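Local atomic coordinates of Ifi204 (Mus musculus domesticus, PDB entry 5YZW), a protein that recognises DNA through its HIN domain and, as an interferon-inducible member of the PYHIN family, probably acts as a sensor of DNA in innate immunity. Residues Lys47-Ala52 / Glu76-Ser81; Tyr110-Ala115 / Asp178-Arg183; Asn127-Arg132 / Arg159-Ser164. One frame throughout, in Å; residues are numbered along the deposited sequence. Where two conformers were deposited one is given.

The three contacts fall in the two OB-type beta folds of the HIN domain: interaction 1 in one, interactions 2 and 3 in the other, with interaction 1 on the opposite side of the chain's centre. Interactions 1 and 2 are partly buried, whereas interaction 3 lies at the surface. Centres are about 30 Å apart for interactions 1 and 2 and about 19 Å for 2 and 3. Interaction 1 joins parallel strands by backbone bonds and, just past their ends, by a ring pair and a carboxylate; interaction 2 packs a helix end on a strand without any hydrogen bond across; interaction 3, which reaches the same sheet as interaction 2, combines a lysine's polar grip with proline packing.

Interaction 1 (Lys47-Ala52 / Glu76-Ser81); sequences KVFDTA and EIYRAS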
ATOM      1  N   LYS A  47      -4.038   6.826  -0.480  1.00 41.50           N
ATOM      2  CA  LYS A  47      -2.842   7.553  -0.088  1.00 41.41           C
ATOM      3  C   LYS A  47      -3.269   8.828   0.622  1.00 45.39           C
ATOM      4  O   LYS A  47      -3.931   9.686   0.024  1.00 44.99           O
ATOM      5  CB  LYS A  47      -1.990   7.879  -1.310  1.00 39.67           C
ATOM      6  CG  LYS A  47      -1.129   6.713  -1.785  1.00 36.40           C
ATOM      7  CD  LYS A  47      -0.611   6.964  -3.211  1.00 42.20           C
ATOM      8  CE  LYS A  47       0.424   5.909  -3.644  1.00 43.97           C
ATOM      9  NZ  LYS A  47       0.944   6.247  -4.990  1.00 41.11           N
ATOM     10  N   VAL A  48      -2.902   8.946   1.895  1.00 38.12           N
ATOM     11  CA  VAL A  48      -3.287  10.065   2.745  1.00 41.99           C
ATOM     12  C   VAL A  48      -2.059  10.934   2.932  1.00 45.32           C
ATOM     13  O   VAL A  48      -1.093  10.526   3.597  1.00 43.04           O
ATOM     14  CB  VAL A  48      -3.845   9.583   4.088  1.00 43.47           C
ATOM     15  CG1 VAL A  48      -4.172  10.772   4.982  1.00 50.11           C
ATOM     16  CG2 VAL A  48      -5.087   8.704   3.842  1.00 41.12           C
ATOM     17  N   PHE A  49      -2.082  12.132   2.338  1.00 42.13           N
ATOM     18  CA  PHE A  49      -0.943  13.046   2.408  1.00 48.32           C
ATOM     19  C   PHE A  49      -1.076  14.128   3.479  1.00 53.66           C
ATOM     20  O   PHE A  49      -0.125  14.893   3.677  1.00 51.13           O
ATOM     21  CB  PHE A  49      -0.713  13.698   1.040  1.00 50.44           C
ATOM     22  CG  PHE A  49      -0.326  12.718  -0.032  1.00 53.85           C
ATOM     23  CD1 PHE A  49       0.952  12.170  -0.059  1.00 51.76           C
ATOM     24  CD2 PHE A  49      -1.245  12.321  -0.997  1.00 41.53           C
ATOM     25  CE1 PHE A  49       1.318  11.258  -1.043  1.00 50.14           C
ATOM     26  CE2 PHE A  49      -0.885  11.416  -1.976  1.00 50.15           C
ATOM     27  CZ  PHE A  49       0.405  10.885  -1.999  1.00 55.19           C
ATOM     28  N   ASP A  50      -2.221  14.224   4.167  1.00 49.26           N
ATOM     29  CA  ASP A  50      -2.363  15.044   5.375  1.00 50.85           C
ATOM     30  C   ASP A  50      -2.452  14.079   6.553  1.00 50.49           C
ATOM     31  O   ASP A  50      -3.534  13.573   6.875  1.00 44.62           O
ATOM     32  CB  ASP A  50      -3.597  15.945   5.302  1.00 50.91           C
ATOM     33  CG  ASP A  50      -3.655  16.961   6.437  1.00 54.25           C
ATOM     34  OD1 ASP A  50      -2.913  16.814   7.434  1.00 48.68           O
ATOM     35  OD2 ASP A  50      -4.462  17.907   6.337  1.00 53.24           O
ATOM     36  N   THR A  51      -1.317  13.835   7.208  1.00 44.67           N
ATOM     37  CA  THR A  51      -1.306  12.800   8.231  1.00 43.50           C
ATOM     38  C   THR A  51      -1.990  13.235   9.510  1.00 47.31           C
ATOM     39  O   THR A  51      -2.098  12.420  10.439  1.00 45.24           O
ATOM     40  CB  THR A  51       0.137  12.328   8.495  1.00 39.08           C
ATOM     41  OG1 THR A  51       0.952  13.441   8.885  1.00 43.90           O
ATOM     42  CG2 THR A  51       0.697  11.728   7.219  1.00 38.56           C
ATOM     43  N   ALA A  52      -2.504  14.468   9.579  1.00 43.77           N
ATOM     44  CA  ALA A  52      -3.416  14.778  10.674  1.00 53.30           C
ATOM     45  C   ALA A  52      -4.576  13.792  10.699  1.00 53.15           C
ATOM     46  O   ALA A  52      -5.126  13.499  11.766  1.00 45.92           O
ATOM     47  CB  ALA A  52      -3.942  16.216  10.571  1.00 45.31           C
ATOM     48  N   GLU A  76      -6.360   9.530  -3.602  1.00 38.66           N
ATOM     49  CA  GLU A  76      -5.448  10.445  -2.931  1.00 42.45           C
ATOM     50  C   GLU A  76      -6.237  11.493  -2.144  1.00 42.81           C
ATOM     51  O   GLU A  76      -7.188  12.079  -2.666  1.00 47.53           O
ATOM     52  CB  GLU A  76      -4.505  11.106  -3.943  1.00 48.11           C
ATOM     53  CG  GLU A  76      -3.512  10.109  -4.582  1.00 42.19           C
ATOM     54  CD  GLU A  76      -2.406  10.778  -5.388  1.00 56.87           C
ATOM     55  OE1 GLU A  76      -1.396  10.090  -5.695  1.00 51.18           O
ATOM     56  OE2 GLU A  76      -2.549  11.971  -5.733  1.00 59.56           O
ATOM     57  N   ILE A  77      -5.833  11.711  -0.891  1.00 41.12           N
ATOM     58  CA  ILE A  77      -6.431  12.679   0.027  1.00 42.29           C
ATOM     59  C   ILE A  77      -5.346  13.664   0.443  1.00 47.95           C
ATOM     60  O   ILE A  77      -4.326  13.262   1.019  1.00 50.53           O
ATOM     61  CB  ILE A  77      -7.013  11.995   1.273  1.00 41.69           C
ATOM     62  CG1 ILE A  77      -8.065  10.954   0.875  1.00 48.28           C
ATOM     63  CG2 ILE A  77      -7.578  13.041   2.216  1.00 41.62           C
ATOM     64  CD1 ILE A  77      -8.656  10.201   2.044  1.00 49.52           C
ATOM     65  N   TYR A  78      -5.572  14.947   0.187  1.00 43.95           N
ATOM     66  CA  TYR A  78      -4.558  15.965   0.424  1.00 42.70           C
ATOM     67  C   TYR A  78      -4.843  16.883   1.610  1.00 55.33           C
ATOM     68  O   TYR A  78      -3.944  17.626   2.019  1.00 59.78           O
ATOM     69  CB  TYR A  78      -4.385  16.808  -0.847  1.00 52.07           C
ATOM     70  CG  TYR A  78      -3.686  16.040  -1.948  1.00 57.26           C
ATOM     71  CD1 TYR A  78      -2.310  15.863  -1.920  1.00 61.46           C
ATOM     72  CD2 TYR A  78      -4.401  15.461  -2.995  1.00 64.73           C
ATOM     73  CE1 TYR A  78      -1.664  15.158  -2.908  1.00 64.40           C
ATOM     74  CE2 TYR A  78      -3.752  14.746  -4.002  1.00 55.51           C
ATOM     75  CZ  TYR A  78      -2.387  14.598  -3.944  1.00 64.65           C
ATOM     76  OH  TYR A  78      -1.715  13.889  -4.917  1.00 74.27           O
ATOM     77  N   ARG A  79      -6.050  16.863   2.173  1.00 47.57           N
ATOM     78  CA  ARG A  79      -6.420  17.789   3.246  1.00 59.78           C
ATOM     79  C   ARG A  79      -7.273  17.092   4.297  1.00 50.45           C
ATOM     80  O   ARG A  79      -8.115  16.256   3.965  1.00 46.89           O
ATOM     81  CB  ARG A  79      -7.213  19.000   2.721  1.00 62.25           C
ATOM     82  CG  ARG A  79      -6.432  19.938   1.808  1.00 76.95           C
ATOM     83  CD  ARG A  79      -7.363  20.636   0.802  1.00 91.54           C
ATOM     84  NE  ARG A  79      -6.751  20.719  -0.528  1.00107.29           N
ATOM     85  CZ  ARG A  79      -7.025  19.896  -1.542  1.00101.18           C
ATOM     86  NH1 ARG A  79      -7.911  18.919  -1.392  1.00 90.80           N
ATOM     87  NH2 ARG A  79      -6.413  20.050  -2.711  1.00100.59           N
ATOM     88  N   ALA A  80      -7.086  17.491   5.561  1.00 48.50           N
ATOM     89  CA  ALA A  80      -7.924  16.992   6.649  1.00 56.76           C
ATOM     90  C   ALA A  80      -9.413  17.253   6.398  1.00 55.08           C
ATOM     91  O   ALA A  80     -10.262  16.424   6.751  1.00 48.82           O
ATOM     92  CB  ALA A  80      -7.492  17.632   7.975  1.00 51.10           C
ATOM     93  N   SER A  81      -9.751  18.389   5.778  1.00 52.73           N
ATOM     94  CA  SER A  81     -11.157  18.719   5.523  1.00 62.40           C
ATOM     95  C   SER A  81     -11.844  17.730   4.587  1.00 60.36           C
ATOM     96  O   SER A  81     -13.076  17.773   4.472  1.00 57.77           O
ATOM     97  CB  SER A  81     -11.288  20.131   4.932  1.00 62.86           C
ATOM     98  OG  SER A  81     -10.295  20.349   3.940  1.00 66.63           O
TER
HETATM   99  O   HOH W   1      -1.074   7.676  -6.516  1.00 40.09           O
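Lys-47 pairs with Glu-76 as a parallel bridge, its carbonyl O accepting from Ile-77 N at 2.9 Å. Their extended side chains run alongside each other, but Lys-47 NZ stays 4.6 Å from Glu-76 OE1, too far for a salt bridge; a water accepts from the amine and donates to OE1, and His-187 takes a further hydrogen bond from NZ. Val-48 pairs with Ile-77 in the next parallel bridge, their side chains on the face opposite to that of Lys-47 and Glu-76, CG2 standing 4.3 Å from Ile-77 CD1.

At Phe-49 the strand has ended, yet its N still donates, almost straight, to Ile-77 O (2.8 Å). With CG beside the backbone N (chi1 -64°), the ring lies next to that of Tyr-78, which has much the same torsion. The planes are only 12° apart, but the centroids are separated by 5.0 Å and the rings barely overlap; Phe-49 CD2 meets Tyr-78 CE1 at 3.4 Å. The Glu-76 carboxylate comes with its CD to the edge of the Phe-49 ring at CE2, the carboxylate plane turned 82° from that of the ring.

Asp-50 uses both oxygens: OD2 accepts from Ala-80 N (2.8 Å), while OD1 accepts from Ala-52 N in an Asx turn, both donors lying above the carboxylate plane. One carboxylate thus ties the two segments together as they leave the parallel strands, continuing by side chain the join that backbone bonds make within the sheet.

Interaction 2 (Tyr110-Ala115 / Asp178-Arg183); sequences YLFSQA and DGWQLR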
ATOM      1  N   TYR A 110       0.939 -15.097 -10.339  1.00 64.12           N
ATOM      2  CA  TYR A 110      -0.049 -14.174 -10.882  1.00 60.71           C
ATOM      3  C   TYR A 110       0.574 -12.831 -11.233  1.00 66.40           C
ATOM      4  O   TYR A 110       0.127 -12.169 -12.177  1.00 64.12           O
ATOM      5  CB  TYR A 110      -1.195 -13.981  -9.886  1.00 63.46           C
ATOM      6  CG  TYR A 110      -2.217 -12.971 -10.326  1.00 65.64           C
ATOM      7  CD1 TYR A 110      -3.161 -13.285 -11.294  1.00 70.68           C
ATOM      8  CD2 TYR A 110      -2.237 -11.704  -9.783  1.00 63.92           C
ATOM      9  CE1 TYR A 110      -4.099 -12.356 -11.701  1.00 67.35           C
ATOM     10  CE2 TYR A 110      -3.169 -10.769 -10.186  1.00 59.77           C
ATOM     11  CZ  TYR A 110      -4.098 -11.100 -11.143  1.00 68.11           C
ATOM     12  OH  TYR A 110      -5.034 -10.165 -11.543  1.00 77.91           O
ATOM     13  N   LEU A 111       1.599 -12.413 -10.485  1.00 64.94           N
ATOM     14  CA  LEU A 111       2.285 -11.169 -10.809  1.00 56.26           C
ATOM     15  C   LEU A 111       2.991 -11.256 -12.154  1.00 54.42           C
ATOM     16  O   LEU A 111       3.111 -10.243 -12.854  1.00 56.85           O
ATOM     17  CB  LEU A 111       3.286 -10.818  -9.719  1.00 51.11           C
ATOM     18  CG  LEU A 111       2.698 -10.366  -8.392  1.00 53.68           C
ATOM     19  CD1 LEU A 111       3.797  -9.795  -7.519  1.00 58.24           C
ATOM     20  CD2 LEU A 111       1.613  -9.325  -8.627  1.00 51.18           C
ATOM     21  N   PHE A 112       3.445 -12.454 -12.542  1.00 63.80           N
ATOM     22  CA  PHE A 112       4.132 -12.602 -13.822  1.00 66.67           C
ATOM     23  C   PHE A 112       3.214 -12.287 -14.997  1.00 68.80           C
ATOM     24  O   PHE A 112       3.692 -11.895 -16.067  1.00 68.52           O
ATOM     25  CB  PHE A 112       4.697 -14.016 -13.958  1.00 61.33           C
ATOM     26  CG  PHE A 112       5.759 -14.350 -12.949  1.00 65.08           C
ATOM     27  CD1 PHE A 112       6.468 -13.348 -12.308  1.00 71.54           C
ATOM     28  CD2 PHE A 112       6.062 -15.671 -12.651  1.00 70.36           C
ATOM     29  CE1 PHE A 112       7.454 -13.653 -11.383  1.00 74.03           C
ATOM     30  CE2 PHE A 112       7.053 -15.982 -11.726  1.00 74.63           C
ATOM     31  CZ  PHE A 112       7.748 -14.973 -11.094  1.00 75.25           C
ATOM     32  N   SER A 113       1.901 -12.451 -14.823  1.00 72.81           N
ATOM     33  CA  SER A 113       0.946 -12.168 -15.886  1.00 72.28           C
ATOM     34  C   SER A 113       0.525 -10.702 -15.940  1.00 69.32           C
ATOM     35  O   SER A 113      -0.152 -10.307 -16.898  1.00 71.79           O
ATOM     36  CB  SER A 113      -0.299 -13.051 -15.726  1.00 77.16           C
ATOM     37  OG  SER A 113      -1.086 -12.633 -14.622  1.00 85.63           O
ATOM     38  N   GLN A 114       0.922  -9.886 -14.967  1.00 66.14           N
ATOM     39  CA  GLN A 114       0.438  -8.516 -14.869  1.00 59.65           C
ATOM     40  C   GLN A 114       1.348  -7.531 -15.608  1.00 60.45           C
ATOM     41  O   GLN A 114       2.521  -7.806 -15.886  1.00 56.68           O
ATOM     42  CB  GLN A 114       0.307  -8.102 -13.399  1.00 63.03           C
ATOM     43  CG  GLN A 114      -0.729  -8.899 -12.617  1.00 69.39           C
ATOM     44  CD  GLN A 114      -2.107  -8.844 -13.259  1.00 77.14           C
ATOM     45  OE1 GLN A 114      -2.524  -9.782 -13.944  1.00 87.30           O
ATOM     46  NE2 GLN A 114      -2.815  -7.738 -13.049  1.00 75.57           N
ATOM     47  N   ALA A 115       0.796  -6.349 -15.881  1.00 50.51           N
ATOM     48  CA  ALA A 115       1.494  -5.346 -16.670  1.00 52.45           C
ATOM     49  C   ALA A 115       2.651  -4.738 -15.884  1.00 49.92           C
ATOM     50  O   ALA A 115       2.515  -4.403 -14.705  1.00 50.05           O
ATOM     51  CB  ALA A 115       0.524  -4.248 -17.106  1.00 54.21           C
ATOM     52  N   ASP A 178      16.451 -11.119 -16.562  1.00 88.64           N
ATOM     53  CA  ASP A 178      16.642 -12.059 -15.460  1.00101.96           C
ATOM     54  C   ASP A 178      15.562 -11.831 -14.403  1.00105.33           C
ATOM     55  O   ASP A 178      15.820 -11.307 -13.316  1.00113.44           O
ATOM     56  CB  ASP A 178      18.051 -11.907 -14.863  1.00118.17           C
ATOM     57  CG  ASP A 178      19.129 -12.539 -15.729  1.00133.10           C
ATOM     58  OD1 ASP A 178      18.947 -12.603 -16.962  1.00136.74           O
ATOM     59  OD2 ASP A 178      20.164 -12.969 -15.176  1.00140.71           O
ATOM     60  N   GLY A 179      14.328 -12.201 -14.745  1.00 85.13           N
ATOM     61  CA  GLY A 179      13.277 -12.307 -13.752  1.00 64.12           C
ATOM     62  C   GLY A 179      12.492 -11.031 -13.506  1.00 67.12           C
ATOM     63  O   GLY A 179      12.640  -9.997 -14.166  1.00 58.35           O
ATOM     64  N   TRP A 180      11.616 -11.128 -12.517  1.00 60.08           N
ATOM     65  CA  TRP A 180      10.724 -10.042 -12.158  1.00 62.90           C
ATOM     66  C   TRP A 180      11.153  -9.446 -10.824  1.00 63.38           C
ATOM     67  O   TRP A 180      11.757 -10.125  -9.989  1.00 61.51           O
ATOM     68  CB  TRP A 180       9.277 -10.533 -12.073  1.00 66.29           C
ATOM     69  CG  TRP A 180       8.685 -10.949 -13.386  1.00 66.66           C
ATOM     70  CD1 TRP A 180       8.940 -12.101 -14.071  1.00 70.89           C
ATOM     71  CD2 TRP A 180       7.729 -10.220 -14.169  1.00 70.87           C
ATOM     72  NE1 TRP A 180       8.204 -12.135 -15.230  1.00 73.03           N
ATOM     73  CE2 TRP A 180       7.454 -10.991 -15.315  1.00 69.29           C
ATOM     74  CE3 TRP A 180       7.083  -8.987 -14.016  1.00 78.38           C
ATOM     75  CZ2 TRP A 180       6.557 -10.570 -16.301  1.00 66.71           C
ATOM     76  CZ3 TRP A 180       6.184  -8.575 -14.998  1.00 75.60           C
ATOM     77  CH2 TRP A 180       5.935  -9.362 -16.124  1.00 71.84           C
ATOM     78  N   GLN A 181      10.826  -8.170 -10.626  1.00 50.79           N
ATOM     79  CA  GLN A 181      11.218  -7.435  -9.431  0.63 44.97           C
ATOM     80  C   GLN A 181      10.050  -6.590  -8.937  1.00 55.92           C
ATOM     81  O   GLN A 181       9.191  -6.172  -9.719  1.00 53.99           O
ATOM     82  CB  GLN A 181      12.416  -6.512  -9.692  0.63 48.33           C
ATOM     83  CG  GLN A 181      13.631  -7.204 -10.346  0.63 53.90           C
ATOM     84  CD  GLN A 181      13.538  -7.242 -11.865  0.63 58.64           C
ATOM     85  OE1 GLN A 181      12.901  -6.383 -12.480  0.63 52.34           O
ATOM     86  NE2 GLN A 181      14.160  -8.252 -12.477  0.63 57.99           N
ATOM     87  N   LEU A 182      10.041  -6.335  -7.636  1.00 52.98           N
ATOM     88  CA  LEU A 182       9.199  -5.325  -7.013  1.00 47.69           C
ATOM     89  C   LEU A 182      10.158  -4.250  -6.515  1.00 53.50           C
ATOM     90  O   LEU A 182      10.941  -4.487  -5.585  1.00 60.14           O
ATOM     91  CB  LEU A 182       8.368  -5.919  -5.884  1.00 48.96           C
ATOM     92  CG  LEU A 182       7.285  -6.910  -6.304  1.00 55.69           C
ATOM     93  CD1 LEU A 182       6.721  -7.590  -5.066  1.00 50.58           C
ATOM     94  CD2 LEU A 182       6.184  -6.169  -7.051  1.00 60.98           C
ATOM     95  N   ARG A 183      10.119  -3.090  -7.162  1.00 53.24           N
ATOM     96  CA  ARG A 183      11.024  -1.987  -6.881  1.00 45.00           C
ATOM     97  C   ARG A 183      10.389  -0.985  -5.928  1.00 53.51           C
ATOM     98  O   ARG A 183       9.270  -0.506  -6.158  1.00 47.51           O
ATOM     99  CB  ARG A 183      11.415  -1.288  -8.184  1.00 50.69           C
ATOM    100  CG  ARG A 183      12.632  -1.872  -8.851  1.00 61.26           C
ATOM    101  CD  ARG A 183      12.707  -1.451 -10.291  1.00 60.24           C
ATOM    102  NE  ARG A 183      13.404  -2.465 -11.082  1.00 70.26           N
ATOM    103  CZ  ARG A 183      14.729  -2.591 -11.134  1.00 71.39           C
ATOM    104  NH1 ARG A 183      15.504  -1.769 -10.438  1.00 73.25           N
ATOM    105  NH2 ARG A 183      15.277  -3.543 -11.881  1.00 69.48           N
TER
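Phe-112 and Trp-180 carry most of this contact, and their meeting is aromatic. The Phe-112 ring lies against the five-membered ring of the indole, with centroids 4.4 Å apart and planes inclined at 31°, an oblique pairing. Phe-112 CD1 sits over one indole face, offset toward the rim, and approaches Trp-180 CD1 to 3.3 Å; CE1 continues the contact across the same part of the indole. Phe-112 CG lies beside its own backbone N (chi1 -64°), a torsion that brings CD1 and CE1 over the pyrrole part of the tryptophan while the helix backbone passes over the benzo part.

That backbone provides a CH-pi contact: Phe-112 CA stands 4.1 Å from the centroid of the six-membered ring and 17° off its normal, hence squarely above the face. Carbonyl oxygens also gather round the benzo ring. Phe-112 O comes to 3.2 Å from Trp-180 CZ2, and Gln-114 O to 3.8 Å from CH2.

Aliphatic packing is slighter, resting on Leu-111 CD1 and Leu-182 CD2 at 4.4 Å. No hydrogen bond crosses between the segments. Those inside 110-115 shape its own backbone: Tyr-110 O accepts from both N and OG of Ser-113, and Gln-114 N donates to Leu-111 O.

Helix 108-112 is thereby packed against strand 180-183, which runs between strands 145-151 and 171-175. Met-147 touches both Leu-111 and Trp-180, Leu-173 adjoins Trp-180 and Gln-114, and Val-120 of strand 119-132 meets both leucines, so Leu-111 sets the helix on strands 145-151 and 119-132 as well, while strand 171-175 is reached through Trp-180 and Gln-114.

Interaction 3 (Asn127-Arg132 / Arg159-Ser164); sequences NKKTER and RCEPGS
A type II beta turn, Glu-161 to Ser-164, in the loop before strand 165-169 packs here against the bulged strand 119-132, with Pro-162 and Lys-129 making the main contacts. Asn-127 and Lys-128 form a classic beta bulge opposite Gly-139, and the proline ring lies against the backbone there: its CG is 3.7 Å from Lys-129 N and 3.9 Å from Lys-128 CA, and its CB faces Asn-127 O. Pro-162 CD also meets the root of the lysine side chain, Lys-129 CB, at 3.7 Å.

From that root the lysine runs fully extended from chi1 (172°) outward, which carries NZ past the proline to the preceding residues of the loop. There it donates to Cys-160 O at 3.1 Å, tilted 31° from the carbonyl plane, and forms a salt bridge with Glu-161 OE2 at 2.9 Å. The glutamate bends at chi2 (-89°), bringing its carboxylate back to the amine although its CB points away from the strand; NZ meets OE2 from well above the carboxylate plane. Replacing Lys-129 with a methionine would probably leave the Glu-161 carboxylate without its charged mate and the loop carbonyl of Cys-160 without this donor.

Within the turn, Glu-161 O accepts from both N and OG of Ser-164, and the positive phi of Gly-163 suits a residue without a CB. One ammonium group therefore binds a backbone carbonyl and a carboxylate of the same loop, adding a directed polar link at the surface to the nonpolar seating of the proline.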
ATOM      1  N   ASN A 127      13.869 -15.105   1.527  1.00 93.10           N
ATOM      2  CA  ASN A 127      14.751 -16.260   1.606  1.00101.30           C
ATOM      3  C   ASN A 127      16.217 -15.942   1.345  1.00106.46           C
ATOM      4  O   ASN A 127      17.069 -16.797   1.610  1.00120.17           O
ATOM      5  CB  ASN A 127      14.284 -17.359   0.636  1.00106.93           C
ATOM      6  CG  ASN A 127      14.243 -16.896  -0.814  1.00114.73           C
ATOM      7  OD1 ASN A 127      15.185 -16.284  -1.318  1.00119.63           O
ATOM      8  ND2 ASN A 127      13.139 -17.196  -1.494  1.00113.45           N
ATOM      9  N   LYS A 128      16.537 -14.759   0.828  1.00102.23           N
ATOM     10  CA  LYS A 128      17.921 -14.371   0.609  1.00101.35           C
ATOM     11  C   LYS A 128      18.024 -12.856   0.689  1.00 96.89           C
ATOM     12  O   LYS A 128      17.088 -12.139   0.330  1.00 93.61           O
ATOM     13  CB  LYS A 128      18.446 -14.880  -0.742  1.00106.79           C
ATOM     14  CG  LYS A 128      19.929 -14.584  -0.974  1.00107.34           C
ATOM     15  CD  LYS A 128      20.361 -14.827  -2.414  1.00101.12           C
ATOM     16  CE  LYS A 128      19.932 -16.199  -2.911  1.00107.19           C
ATOM     17  NZ  LYS A 128      21.029 -16.878  -3.673  1.00103.50           N
ATOM     18  N   LYS A 129      19.159 -12.377   1.190  1.00 82.94           N
ATOM     19  CA  LYS A 129      19.464 -10.954   1.242  1.00 69.38           C
ATOM     20  C   LYS A 129      20.867 -10.733   0.700  1.00 90.09           C
ATOM     21  O   LYS A 129      21.798 -11.453   1.076  1.00 86.23           O
ATOM     22  CB  LYS A 129      19.351 -10.416   2.671  1.00 75.94           C
ATOM     23  CG  LYS A 129      19.841  -8.987   2.867  1.00 75.72           C
ATOM     24  CD  LYS A 129      19.573  -8.514   4.306  1.00 81.84           C
ATOM     25  CE  LYS A 129      20.313  -7.219   4.632  1.00 80.46           C
ATOM     26  NZ  LYS A 129      19.943  -6.622   5.948  1.00 72.41           N
ATOM     27  N   THR A 130      21.010  -9.769  -0.209  1.00 90.35           N
ATOM     28  CA  THR A 130      22.320  -9.343  -0.681  1.00 93.47           C
ATOM     29  C   THR A 130      22.278  -7.839  -0.923  1.00 88.09           C
ATOM     30  O   THR A 130      21.218  -7.276  -1.222  1.00 83.79           O
ATOM     31  CB  THR A 130      22.762 -10.052  -1.977  1.00103.27           C
ATOM     32  OG1 THR A 130      22.296  -9.310  -3.108  1.00 99.74           O
ATOM     33  CG2 THR A 130      22.226 -11.487  -2.067  1.00 98.12           C
ATOM     34  N   GLU A 131      23.441  -7.191  -0.792  1.00 75.76           N
ATOM     35  CA  GLU A 131      23.565  -5.757  -1.026  1.00 68.07           C
ATOM     36  C   GLU A 131      24.674  -5.485  -2.024  1.00 84.09           C
ATOM     37  O   GLU A 131      25.705  -6.158  -2.007  1.00100.57           O
ATOM     38  CB  GLU A 131      23.859  -4.996   0.260  1.00 72.27           C
ATOM     39  CG  GLU A 131      23.383  -5.682   1.527  1.00 92.66           C
ATOM     40  CD  GLU A 131      23.715  -4.885   2.783  1.00107.47           C
ATOM     41  OE1 GLU A 131      23.703  -5.477   3.887  1.00107.50           O
ATOM     42  OE2 GLU A 131      23.977  -3.665   2.661  1.00110.36           O
ATOM     43  N   ARG A 132      24.491  -4.434  -2.801  1.00 86.91           N
ATOM     44  CA  ARG A 132      25.482  -3.999  -3.740  1.00 98.94           C
ATOM     45  C   ARG A 132      25.237  -2.618  -4.273  1.00 98.64           C
ATOM     46  O   ARG A 132      24.249  -2.346  -4.903  1.00 97.35           O
ATOM     47  CB  ARG A 132      25.743  -4.999  -4.880  1.00104.41           C
ATOM     48  CG  ARG A 132      24.548  -5.673  -5.531  1.00110.94           C
ATOM     49  CD  ARG A 132      24.961  -6.655  -6.633  1.00112.18           C
ATOM     50  NE  ARG A 132      23.830  -7.081  -7.448  1.00109.04           N
ATOM     51  CZ  ARG A 132      23.091  -8.160  -7.203  1.00115.31           C
ATOM     52  NH1 ARG A 132      23.367  -8.927  -6.168  1.00118.40           N
ATOM     53  NH2 ARG A 132      22.071  -8.480  -7.983  1.00115.30           N
ATOM     54  N   ARG A 159      15.473  -3.053   9.204  1.00 88.14           N
ATOM     55  CA  ARG A 159      16.174  -4.268   9.604  1.00 90.59           C
ATOM     56  C   ARG A 159      15.396  -5.486   9.126  1.00 90.10           C
ATOM     57  O   ARG A 159      14.304  -5.774   9.622  1.00 80.33           O
ATOM     58  CB  ARG A 159      16.386  -4.322  11.125  1.00 93.17           C
ATOM     59  CG  ARG A 159      17.506  -5.275  11.564  1.00108.86           C
ATOM     60  CD  ARG A 159      17.776  -5.241  13.073  1.00119.79           C
ATOM     61  NE  ARG A 159      19.179  -5.542  13.373  1.00133.70           N
ATOM     62  CZ  ARG A 159      19.608  -6.146  14.480  1.00141.89           C
ATOM     63  NH1 ARG A 159      18.747  -6.524  15.414  1.00144.00           N
ATOM     64  NH2 ARG A 159      20.906  -6.374  14.655  1.00144.59           N
ATOM     65  N   CYS A 160      15.938  -6.189   8.142  1.00 90.64           N
ATOM     66  CA  CYS A 160      15.291  -7.385   7.631  1.00 86.19           C
ATOM     67  C   CYS A 160      16.362  -8.359   7.184  1.00 90.51           C
ATOM     68  O   CYS A 160      17.239  -7.997   6.395  1.00 96.02           O
ATOM     69  CB  CYS A 160      14.353  -7.066   6.469  1.00 74.06           C
ATOM     70  SG  CYS A 160      13.493  -8.522   5.828  1.00 80.02           S
ATOM     71  N   GLU A 161      16.288  -9.579   7.689  1.00 88.57           N
ATOM     72  CA  GLU A 161      17.176 -10.645   7.270  1.00 90.84           C
ATOM     73  C   GLU A 161      16.354 -11.846   6.817  1.00 90.57           C
ATOM     74  O   GLU A 161      15.143 -11.910   7.072  1.00 81.43           O
ATOM     75  CB  GLU A 161      18.147 -11.024   8.402  1.00 96.05           C
ATOM     76  CG  GLU A 161      18.854  -9.812   9.004  1.00107.15           C
ATOM     77  CD  GLU A 161      20.158  -9.480   8.283  1.00117.97           C
ATOM     78  OE1 GLU A 161      20.803 -10.410   7.756  1.00125.27           O
ATOM     79  OE2 GLU A 161      20.531  -8.287   8.223  1.00121.59           O
ATOM     80  N   PRO A 162      16.967 -12.780   6.072  1.00 93.25           N
ATOM     81  CA  PRO A 162      16.225 -13.960   5.607  1.00 90.76           C
ATOM     82  C   PRO A 162      15.538 -14.687   6.755  1.00 94.64           C
ATOM     83  O   PRO A 162      16.041 -14.730   7.878  1.00 99.57           O
ATOM     84  CB  PRO A 162      17.314 -14.828   4.958  1.00 92.47           C
ATOM     85  CG  PRO A 162      18.295 -13.837   4.438  1.00 86.47           C
ATOM     86  CD  PRO A 162      18.306 -12.702   5.451  1.00 94.66           C
ATOM     87  N   GLY A 163      14.367 -15.251   6.463  1.00 96.54           N
ATOM     88  CA  GLY A 163      13.504 -15.798   7.485  1.00 98.39           C
ATOM     89  C   GLY A 163      12.444 -14.845   7.991  1.00100.71           C
ATOM     90  O   GLY A 163      11.493 -15.288   8.655  1.00 97.71           O
ATOM     91  N   SER A 164      12.577 -13.554   7.713  1.00 98.58           N
ATOM     92  CA  SER A 164      11.557 -12.592   8.091  1.00 94.55           C
ATOM     93  C   SER A 164      10.448 -12.560   7.042  1.00 94.09           C
ATOM     94  O   SER A 164      10.646 -12.921   5.874  1.00 91.14           O
ATOM     95  CB  SER A 164      12.169 -11.201   8.264  1.00 84.28           C
ATOM     96  OG  SER A 164      13.133 -11.200   9.301  1.00 86.24           O
TER